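Local coordinates for protein dihydroorotase (Agrobacterium tumefaciens, PDB 2OGJ) that hydrolyses the acetyl ester of (R)-mandelate in vitro, as a zinc-dependent esterase of the amidohydrolase superfamily, at residues Val314-Phe318 with Glu319-Glu323. Sequence-based numbering, arbitrary orientation.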
loop_
_atom_site.group_PDB
_atom_site.type_symbol
_atom_site.label_atom_id
_atom_site.label_comp_id
_atom_site.label_asym_id
_atom_site.label_seq_id
_atom_site.Cartn_x
_atom_site.Cartn_y
_atom_site.Cartn_z
ATOM N N VAL A 314 -0.342 -9.610 44.897
ATOM C CA VAL A 314 0.468 -10.686 44.336
ATOM C C VAL A 314 1.886 -10.606 44.870
ATOM O O VAL A 314 2.862 -10.894 44.178
ATOM C CB VAL A 314 0.474 -10.692 42.791
ATOM C CG1 VAL A 314 -0.871 -11.206 42.271
ATOM C CG2 VAL A 314 0.774 -9.305 42.261
ATOM N N ASP A 315 1.962 -10.178 46.124
ATOM C CA ASP A 315 3.197 -10.099 46.872
ATOM C C ASP A 315 4.264 -9.076 46.541
ATOM O O ASP A 315 5.447 -9.404 46.506
ATOM C CB ASP A 315 3.839 -11.482 46.905
ATOM C CG ASP A 315 4.191 -11.919 48.304
ATOM O OD1 ASP A 315 3.279 -11.954 49.157
ATOM O OD2 ASP A 315 5.375 -12.232 48.552
HETATM N N MSE A 316 3.873 -7.840 46.303
HETATM C CA MSE A 316 4.865 -6.815 46.056
HETATM C C MSE A 316 4.884 -6.133 47.413
HETATM O O MSE A 316 3.875 -5.586 47.856
HETATM C CB MSE A 316 4.391 -5.849 44.967
HETATM C CG MSE A 316 5.491 -5.016 44.311
HETATM SE SE MSE A 316 4.951 -4.056 42.862
HETATM C CE MSE A 316 6.206 -2.791 42.867
ATOM N N PRO A 317 6.014 -6.191 48.117
ATOM C CA PRO A 317 6.044 -5.536 49.426
ATOM C C PRO A 317 5.487 -4.106 49.395
ATOM O O PRO A 317 5.694 -3.360 48.436
ATOM C CB PRO A 317 7.521 -5.585 49.799
ATOM C CG PRO A 317 8.226 -5.716 48.462
ATOM C CD PRO A 317 7.347 -6.659 47.717
ATOM N N PHE A 318 4.767 -3.735 50.448
ATOM C CA PHE A 318 4.174 -2.402 50.572
ATOM C C PHE A 318 5.105 -1.257 50.154
ATOM O O PHE A 318 4.793 -0.475 49.263
ATOM C CB PHE A 318 3.747 -2.172 52.024
ATOM C CG PHE A 318 3.211 -0.802 52.291
ATOM C CD1 PHE A 318 1.897 -0.482 51.974
ATOM C CD2 PHE A 318 4.019 0.172 52.863
ATOM C CE1 PHE A 318 1.388 0.787 52.220
ATOM C CE2 PHE A 318 3.520 1.459 53.118
ATOM C CZ PHE A 318 2.203 1.762 52.798
ATOM N N GLU A 319 6.245 -1.153 50.820
ATOM C CA GLU A 319 7.198 -0.092 50.529
ATOM C C GLU A 319 7.575 0.025 49.060
ATOM O O GLU A 319 7.884 1.114 48.584
ATOM C CB GLU A 319 8.456 -0.289 51.372
ATOM C CG GLU A 319 8.326 0.254 52.777
ATOM C CD GLU A 319 8.709 1.726 52.877
ATOM O OE1 GLU A 319 8.929 2.371 51.822
ATOM O OE2 GLU A 319 8.789 2.240 54.020
ATOM N N ASN A 320 7.536 -1.083 48.328
ATOM C CA ASN A 320 7.919 -1.060 46.933
ATOM C C ASN A 320 6.774 -0.575 46.070
ATOM O O ASN A 320 7.020 0.047 45.035
ATOM C CB ASN A 320 8.458 -2.425 46.518
ATOM C CG ASN A 320 9.686 -2.801 47.325
ATOM O OD1 ASN A 320 10.551 -1.961 47.586
ATOM N ND2 ASN A 320 9.770 -4.063 47.726
ATOM N N VAL A 321 5.538 -0.831 46.450
ATOM C CA VAL A 321 4.396 -0.379 45.659
ATOM C C VAL A 321 4.314 1.150 45.731
ATOM O O VAL A 321 4.063 1.812 44.719
ATOM C CB VAL A 321 3.046 -1.001 46.163
ATOM C CG1 VAL A 321 1.882 -0.369 45.430
ATOM C CG2 VAL A 321 3.027 -2.521 45.940
ATOM N N VAL A 322 4.530 1.701 46.923
ATOM C CA VAL A 322 4.490 3.152 47.141
ATOM C C VAL A 322 5.592 3.802 46.314
ATOM O O VAL A 322 5.419 4.871 45.737
ATOM C CB VAL A 322 4.730 3.523 48.653
ATOM C CG1 VAL A 322 4.797 5.047 48.826
ATOM C CG2 VAL A 322 3.633 2.935 49.527
ATOM N N GLU A 323 6.734 3.142 46.263
ATOM C CA GLU A 323 7.869 3.652 45.517
ATOM C C GLU A 323 7.641 3.579 44.005
ATOM O O GLU A 323 8.093 4.450 43.258
ATOM C CB GLU A 323 9.100 2.851 45.907
ATOM C CG GLU A 323 10.242 2.985 44.952
ATOM C CD GLU A 323 11.433 2.175 45.386
ATOM O OE1 GLU A 323 12.005 2.512 46.449
ATOM O OE2 GLU A 323 11.784 1.201 44.679
#
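Pro317 opens a short helix with its carbonyl, which receives two backbone N-H groups of the first turn. Val321 N reaches Pro317 O at 3.2 Å, the usual i to i+4 bond, while Asn320 N, 2.9 Å from the same Pro317 O, is the i to i+3 partner. One residue on, Val322 N donates to Phe318 O over 3.2 Å in a straighter bond (168° at the hydrogen), and the helical pattern is set. Pro317, at the N-cap position, has no N-H to donate, and its extended psi (142°) marks the last residue before the helical angles begin at Phe318.

Apolar contacts flank this turn. The Phe318 ring, swung out with CG anti to the backbone N (chi1 176°), takes Val322 CG2 over one face in a CH-pi contact, 4.0 Å from the ring centroid and displaced toward the rim. Beyond the helix, Phe68 also meets this ring. Separately, selenomethionine Met316 runs extended past the helix start: its CB lies 3.7 Å from Val321 CG2, and its methyl CE comes to Asn320 O.

In this TIM-barrel amidohydrolase, away from the zinc-binding residues, the loop running to Pro317 links helix 304-313 to helix 318-323. Backbone bonds to Pro317 O and Phe318 O thus hold the helix start, while Phe318 leans on Phe352 and Leu354 of strand 348-362 and buried Met316 packs on Leu311 and Pro285.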